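Local coordinates for uncharacterized protein YhfS (Escherichia coli, PDB 4J8L) that is of unknown function but carries covalently bound pyridoxal 5'-phosphate, consistent with an enzyme related to the class I and II aminotransferases, at residues 149-153 against 154-158; 274-277 against 278-282; 44-47 against 48-52. All blocks are in the same frame, centred on the assembly; numbering follows the deposited sequence.

Pyridoxal 5'-phosphate is attached to Lys196 of this single-chain protein; two of the three local contacts lie close together and the third far off. Interactions 1 and 2 are neighbours, with centres 18 Å apart and nearest atoms about 7 Å apart. Gln141 ties them together: its carbonyl receives the Tyr151 hydroxyl, and its side chain makes a weak bond to Gln277. Arg144 likewise reaches both Tyr151 and Asn275. Interaction 3 is remote, its centre 36 Å from interaction 1 and 39 Å from interaction 2. Helix 229-261 spans this second gap, touching Val51 through Leu233 and Leu281 through Leu256. Bound acetic acid molecules lie beside Arg50 in interaction 3 and Lys279 in interaction 2.

Interaction 1. Residues 149-153 against 154-158; sequences DSYVL and ADVLA
With CG opposite the backbone N in Leu153 (chi1 -177°) and beside it in Leu157 (chi1 -65°), the two branched ends meet one helical turn apart. They cross obliquely, with Leu153 CG 3.8 Å from Leu157 CD1. Leu157 CG also sits 3.3 Å from Leu153 O, the carbonyl that takes the straight Leu157 N-H bond. A glycine in place of Leu153 would probably deprive Leu157 of its apolar mate and open a gap between this first turn and the strand behind it.

Val152 is the N-cap, and its carbonyl starts the helical bonding. Val156 N donates to Val152 O at 3.2 Å, nearly in line with the C=O bond, while Asp155 N adds a weak, bent bond of 3.0 Å to the same oxygen. The Asp155 carboxylate turns back over the cap residue, placing OD2 3.5 Å from Val152 CB. Its negative charge near the helix start is likely to suit the helix dipole.

Val156 CG2 approaches the Tyr151 ring obliquely, 3.6 Å from CD2. The ring is held from outside as well: its hydroxyl bonds the carbonyl of Gln141, Arg144 makes a cation-pi contact with the ring, and the His96 and Tyr151 rings meet edge-to-face.

The loop and helix 153-162 form part of a beta-alpha-beta crossover between the adjacent parallel strands 137-141 and 167-170. Tyr151, Leu153, Val156 and Leu157 all touch Val140 of the first strand, and Leu153 and Leu157 also reach Thr169 of the second. Val156 also packs on Leu123 and Leu126 of helix 123-133.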
loop_
_atom_site.group_PDB
_atom_site.type_symbol
_atom_site.label_atom_id
_atom_site.label_comp_id
_atom_site.label_asym_id
_atom_site.label_seq_id
_atom_site.Cartn_x
_atom_site.Cartn_y
_atom_site.Cartn_z
ATOM N N ASP A 149 -6.315 12.783 8.595
ATOM C CA ASP A 149 -4.913 12.443 8.839
ATOM C C ASP A 149 -3.976 13.185 7.888
ATOM O O ASP A 149 -4.093 13.080 6.662
ATOM C CB ASP A 149 -4.676 10.935 8.744
ATOM C CG ASP A 149 -5.215 10.179 9.944
ATOM O OD1 ASP A 149 -5.548 10.825 10.970
ATOM O OD2 ASP A 149 -5.302 8.935 9.857
ATOM N N SER A 150 -3.033 13.921 8.466
ATOM C CA SER A 150 -2.174 14.809 7.697
ATOM C C SER A 150 -0.717 14.656 8.084
ATOM O O SER A 150 0.130 15.403 7.611
ATOM C CB SER A 150 -2.588 16.264 7.926
ATOM O OG SER A 150 -2.411 16.629 9.286
ATOM N N TYR A 151 -0.421 13.694 8.946
ATOM C CA TYR A 151 0.944 13.561 9.429
ATOM C C TYR A 151 1.946 13.199 8.339
ATOM O O TYR A 151 1.605 12.535 7.356
ATOM C CB TYR A 151 1.029 12.598 10.612
ATOM C CG TYR A 151 0.669 11.141 10.356
ATOM C CD1 TYR A 151 -0.555 10.631 10.764
ATOM C CD2 TYR A 151 1.576 10.266 9.769
ATOM C CE1 TYR A 151 -0.878 9.304 10.580
ATOM C CE2 TYR A 151 1.260 8.928 9.575
ATOM C CZ TYR A 151 0.031 8.455 9.986
ATOM O OH TYR A 151 -0.296 7.129 9.810
ATOM N N VAL A 152 3.175 13.673 8.518
ATOM C CA VAL A 152 4.279 13.342 7.625
ATOM C C VAL A 152 4.949 12.082 8.144
ATOM O O VAL A 152 5.421 12.056 9.283
ATOM C CB VAL A 152 5.308 14.487 7.579
ATOM C CG1 VAL A 152 6.520 14.081 6.746
ATOM C CG2 VAL A 152 4.664 15.751 7.030
ATOM N N LEU A 153 4.970 11.037 7.318
ATOM C CA LEU A 153 5.513 9.741 7.720
ATOM C C LEU A 153 6.894 9.858 8.361
ATOM O O LEU A 153 7.118 9.350 9.465
ATOM C CB LEU A 153 5.575 8.792 6.521
ATOM C CG LEU A 153 6.066 7.369 6.812
ATOM C CD1 LEU A 153 5.204 6.705 7.881
ATOM C CD2 LEU A 153 6.083 6.523 5.549
ATOM N N ALA A 154 7.805 10.548 7.678
ATOM C CA ALA A 154 9.188 10.675 8.139
ATOM C C ALA A 154 9.291 11.322 9.520
ATOM O O ALA A 154 10.158 10.964 10.320
ATOM C CB ALA A 154 10.015 11.451 7.122
ATOM N N ASP A 155 8.401 12.269 9.801
ATOM C CA ASP A 155 8.437 12.978 11.075
ATOM C C ASP A 155 7.935 12.112 12.224
ATOM O O ASP A 155 8.467 12.168 13.337
ATOM C CB ASP A 155 7.651 14.288 10.993
ATOM C CG ASP A 155 8.272 15.271 10.020
ATOM O OD1 ASP A 155 9.453 15.082 9.651
ATOM O OD2 ASP A 155 7.584 16.229 9.623
ATOM N N VAL A 156 6.916 11.305 11.956
ATOM C CA VAL A 156 6.429 10.372 12.960
ATOM C C VAL A 156 7.515 9.341 13.258
ATOM O O VAL A 156 7.787 9.020 14.421
ATOM C CB VAL A 156 5.145 9.668 12.489
ATOM C CG1 VAL A 156 4.781 8.525 13.424
ATOM C CG2 VAL A 156 4.001 10.674 12.393
ATOM N N LEU A 157 8.146 8.837 12.198
ATOM C CA LEU A 157 9.229 7.867 12.339
ATOM C C LEU A 157 10.431 8.439 13.088
ATOM O O LEU A 157 11.019 7.754 13.925
ATOM C CB LEU A 157 9.657 7.322 10.971
ATOM C CG LEU A 157 8.572 6.505 10.267
ATOM C CD1 LEU A 157 8.992 6.166 8.842
ATOM C CD2 LEU A 157 8.260 5.232 11.043
ATOM N N ALA A 158 10.786 9.686 12.790
ATOM C CA ALA A 158 11.900 10.344 13.463
ATOM C C ALA A 158 11.646 10.452 14.964
ATOM O O ALA A 158 12.543 10.222 15.773
ATOM C CB ALA A 158 12.152 11.721 12.864
#

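Interaction 2. Residues 274-277 against 278-282; sequences ANAQ and SKVLI
Asn275 and Lys279 face each other as the non-hydrogen-bonded pair at the end of an antiparallel beta hairpin, their side chains on the same face of the sheet. Asn275 has an unusual first torsion (chi1 -91°), which swings its amide over the turn. Both N-H groups of ND2 are used: one bonds Gln277 O at 2.9 Å, close to the amide plane, and the other bonds a water that also accepts from Lys279 N. OD1 takes the backbone N of Leu6, so the amide is gripped from three directions. The fully extended Lys279 chain passes obliquely by this group, CB 3.8 Å from Asn275 OD1, and carries NZ away to Ser8 OG and Leu6 O.

The turn itself is tight. Ala276 N donates to Ser278 O at 2.8 Å from well above the carbonyl plane, and a cis peptide joins Ala276 to Gln277. A second water accepts from Ser278 N and weakly reaches Ala276 O.

Ala274 and Val280, the hydrogen-bonded pair, exchange two nearly straight bonds of 2.9 Å, from Ala274 N to Val280 O and from Val280 N to Ala274 O. Val280 CG2, wedged between its own backbone N and carbonyl carbon, lies 4.2 Å from Ala276 CB.

Strand 268-275 lies at one edge of a four-stranded antiparallel sheet; strand 279-285 lies between it and strand 337-341, bonding through Leu281 to Ile340. Leu281 packs on Leu256 and Leu260 of helix 229-261.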
loop_
_atom_site.group_PDB
_atom_site.type_symbol
_atom_site.label_atom_id
_atom_site.label_comp_id
_atom_site.label_asym_id
_atom_site.label_seq_id
_atom_site.Cartn_x
_atom_site.Cartn_y
_atom_site.Cartn_z
ATOM N N ALA A 274 -8.628 11.678 -2.533
ATOM C CA ALA A 274 -8.319 11.292 -1.171
ATOM C C ALA A 274 -7.580 9.965 -1.153
ATOM O O ALA A 274 -7.759 9.137 -2.040
ATOM C CB ALA A 274 -9.593 11.180 -0.363
ATOM N N ASN A 275 -6.766 9.760 -0.127
ATOM C CA ASN A 275 -6.242 8.431 0.141
ATOM C C ASN A 275 -7.273 7.656 0.944
ATOM O O ASN A 275 -7.401 7.833 2.162
ATOM C CB ASN A 275 -4.913 8.507 0.874
ATOM C CG ASN A 275 -3.742 8.521 -0.080
ATOM O OD1 ASN A 275 -3.323 9.581 -0.547
ATOM N ND2 ASN A 275 -3.216 7.336 -0.389
ATOM N N ALA A 276 -8.040 6.827 0.244
ATOM C CA ALA A 276 -9.156 6.116 0.856
ATOM C C ALA A 276 -9.233 4.642 0.439
ATOM O O ALA A 276 -10.186 4.241 -0.214
ATOM C CB ALA A 276 -10.465 6.831 0.506
ATOM N N GLN A 277 -8.238 3.831 0.794
ATOM C CA GLN A 277 -7.030 4.274 1.482
ATOM C C GLN A 277 -5.944 4.542 0.444
ATOM O O GLN A 277 -5.024 5.317 0.690
ATOM C CB GLN A 277 -6.590 3.240 2.518
ATOM C CG GLN A 277 -7.659 3.003 3.585
ATOM C CD GLN A 277 -7.144 2.235 4.785
ATOM O OE1 GLN A 277 -6.319 1.336 4.654
ATOM N NE2 GLN A 277 -7.638 2.588 5.972
ATOM N N SER A 278 -6.061 3.909 -0.720
ATOM C CA SER A 278 -5.209 4.266 -1.845
ATOM C C SER A 278 -5.717 5.588 -2.400
ATOM O O SER A 278 -6.860 5.963 -2.158
ATOM C CB SER A 278 -5.237 3.186 -2.934
ATOM O OG SER A 278 -4.230 3.427 -3.913
ATOM N N LYS A 279 -4.873 6.295 -3.143
ATOM C CA LYS A 279 -5.250 7.599 -3.668
ATOM C C LYS A 279 -6.231 7.416 -4.828
ATOM O O LYS A 279 -5.900 6.815 -5.855
ATOM C CB LYS A 279 -4.000 8.385 -4.075
ATOM C CG LYS A 279 -4.207 9.870 -4.332
ATOM C CD LYS A 279 -2.855 10.568 -4.443
ATOM C CE LYS A 279 -3.006 12.018 -4.861
ATOM N NZ LYS A 279 -1.677 12.701 -5.009
ATOM N N VAL A 280 -7.453 7.908 -4.629
ATOM C CA VAL A 280 -8.570 7.712 -5.548
ATOM C C VAL A 280 -9.448 8.961 -5.550
ATOM O O VAL A 280 -9.212 9.903 -4.786
ATOM C CB VAL A 280 -9.468 6.528 -5.105
ATOM C CG1 VAL A 280 -8.696 5.217 -5.155
ATOM C CG2 VAL A 280 -10.027 6.775 -3.708
ATOM N N LEU A 281 -10.464 8.971 -6.407
ATOM C CA LEU A 281 -11.454 10.040 -6.391
ATOM C C LEU A 281 -12.674 9.674 -5.558
ATOM O O LEU A 281 -13.154 8.539 -5.593
ATOM C CB LEU A 281 -11.931 10.382 -7.807
ATOM C CG LEU A 281 -11.193 11.561 -8.432
ATOM C CD1 LEU A 281 -9.913 11.070 -9.077
ATOM C CD2 LEU A 281 -12.066 12.319 -9.415
ATOM N N ILE A 282 -13.176 10.639 -4.801
ATOM C CA ILE A 282 -14.467 10.483 -4.147
ATOM C C ILE A 282 -15.449 11.428 -4.806
ATOM O O ILE A 282 -15.261 12.644 -4.803
ATOM C CB ILE A 282 -14.392 10.780 -2.654
ATOM C CG1 ILE A 282 -13.524 9.726 -1.973
ATOM C CG2 ILE A 282 -15.788 10.791 -2.044
ATOM C CD1 ILE A 282 -12.928 10.190 -0.698
HETATM O O HOH W 1 -1.718 6.077 -2.562
HETATM O O HOH W 2 -8.275 2.047 -2.011
#

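Interaction 3. Residues 44-47 against 48-52. With ACY (acetic acid), chain D.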
loop_
_atom_site.group_PDB
_atom_site.type_symbol
_atom_site.label_atom_id
_atom_site.label_comp_id
_atom_site.label_asym_id
_atom_site.label_seq_id
_atom_site.Cartn_x
_atom_site.Cartn_y
_atom_site.Cartn_z
ATOM N N PRO A 44 20.748 -25.508 -0.465
ATOM C CA PRO A 44 21.643 -25.582 0.698
ATOM C C PRO A 44 22.276 -24.246 1.082
ATOM O O PRO A 44 22.773 -23.506 0.224
ATOM C CB PRO A 44 22.710 -26.592 0.265
ATOM C CG PRO A 44 22.561 -26.740 -1.198
ATOM C CD PRO A 44 21.144 -26.435 -1.536
ATOM N N GLY A 45 22.231 -23.946 2.378
ATOM C CA GLY A 45 22.818 -22.728 2.903
ATOM C C GLY A 45 21.859 -21.552 2.887
ATOM O O GLY A 45 22.055 -20.582 3.629
ATOM N N LEU A 46 20.827 -21.638 2.047
ATOM C CA LEU A 46 19.845 -20.553 1.915
ATOM C C LEU A 46 18.454 -20.898 2.451
ATOM O O LEU A 46 17.734 -20.008 2.904
ATOM C CB LEU A 46 19.698 -20.116 0.457
ATOM C CG LEU A 46 20.930 -19.561 -0.259
ATOM C CD1 LEU A 46 20.554 -19.141 -1.688
ATOM C CD2 LEU A 46 21.504 -18.401 0.517
ATOM N N ASN A 47 18.084 -22.176 2.370
ATOM C CA ASN A 47 16.733 -22.642 2.672
ATOM C C ASN A 47 15.686 -21.872 1.877
ATOM O O ASN A 47 14.609 -21.559 2.393
ATOM C CB ASN A 47 16.421 -22.541 4.164
ATOM C CG ASN A 47 15.330 -23.513 4.601
ATOM O OD1 ASN A 47 15.322 -24.680 4.201
ATOM N ND2 ASN A 47 14.425 -23.041 5.449
ATOM N N GLN A 48 16.022 -21.551 0.630
ATOM C CA GLN A 48 15.115 -20.866 -0.289
ATOM C C GLN A 48 15.792 -20.912 -1.654
ATOM O O GLN A 48 16.954 -21.274 -1.752
ATOM C CB GLN A 48 14.901 -19.401 0.127
ATOM C CG GLN A 48 16.194 -18.604 0.136
ATOM C CD GLN A 48 16.026 -17.117 0.424
ATOM O OE1 GLN A 48 16.995 -16.443 0.791
ATOM N NE2 GLN A 48 14.809 -16.595 0.260
ATOM N N PRO A 49 15.067 -20.556 -2.713
ATOM C CA PRO A 49 15.710 -20.519 -4.035
ATOM C C PRO A 49 16.808 -19.481 -4.134
ATOM O O PRO A 49 16.735 -18.418 -3.504
ATOM C CB PRO A 49 14.541 -20.153 -4.968
ATOM C CG PRO A 49 13.354 -20.755 -4.293
ATOM C CD PRO A 49 13.595 -20.502 -2.820
ATOM N N ARG A 50 17.847 -19.809 -4.901
ATOM C CA ARG A 50 18.934 -18.874 -5.121
ATOM C C ARG A 50 18.408 -17.596 -5.769
ATOM O O ARG A 50 18.837 -16.500 -5.419
ATOM C CB ARG A 50 20.013 -19.505 -6.006
ATOM C CG ARG A 50 20.709 -20.722 -5.390
ATOM C CD ARG A 50 21.691 -21.356 -6.380
ATOM N NE ARG A 50 21.006 -21.748 -7.614
ATOM C CZ ARG A 50 20.400 -22.918 -7.806
ATOM N NH1 ARG A 50 20.403 -23.841 -6.854
ATOM N NH2 ARG A 50 19.805 -23.174 -8.962
ATOM N N VAL A 51 17.478 -17.734 -6.717
ATOM C CA VAL A 51 16.936 -16.556 -7.384
ATOM C C VAL A 51 16.104 -15.698 -6.427
ATOM O O VAL A 51 16.123 -14.467 -6.492
ATOM C CB VAL A 51 16.120 -16.948 -8.634
ATOM C CG1 VAL A 51 15.333 -15.746 -9.155
ATOM C CG2 VAL A 51 17.044 -17.503 -9.698
ATOM N N THR A 52 15.409 -16.345 -5.497
ATOM C CA THR A 52 14.632 -15.602 -4.508
ATOM C C THR A 52 15.546 -14.755 -3.618
ATOM O O THR A 52 15.245 -13.589 -3.349
ATOM C CB THR A 52 13.732 -16.542 -3.694
ATOM O OG1 THR A 52 12.843 -17.211 -4.603
ATOM C CG2 THR A 52 12.893 -15.755 -2.661
HETATM C C ACY D . 21.586 -18.927 -9.258
HETATM O O ACY D . 21.219 -20.090 -9.541
HETATM O OXT ACY D . 20.856 -17.913 -9.373
HETATM C CH3 ACY D . 22.982 -18.732 -8.747
HETATM O O HOH W 3 18.660 -17.423 2.769
#
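Arg50 holds an acetic acid molecule, probably from the crystallisation liquor, at the edge of its guanidinium group and near the plane. NE points straight at the ligand, 2.6 Å from ACY O with an N-H...O angle of 171°. A bend at chi3 (-58°) turns the guanidinium so that NE meets the ligand while CD also lies 3.4 Å from ACY O. Arg54 NE bonds the same acetic acid, so two arginines share this probable anion.

The aliphatic root of Arg50 packs on Leu46. The two side chains cross at about a right angle, with Leu46 CD1 3.8 Å from Arg50 CA.

Between them the chain leads through a loop into helix 50-62, with Pro49 as N-cap. Pro49 has no side-chain acceptor to offer; the Asp39 carboxylate receives the N-H groups of Arg50 and Val51 and covers the helix start.

Gln48 CG sits between the backbone N and the carbonyl carbon (chi1 60°), 3.8 Å from Leu46 CB. The Gln48 amide is bound at both ends: a water donates to OE1 at 2.8 Å and to Leu46 O at 2.7 Å, and NE2 donates to Glu56 farther along the helix. Asn47, with left-handed backbone angles, sends ND2 to the carbonyl of Tyr221.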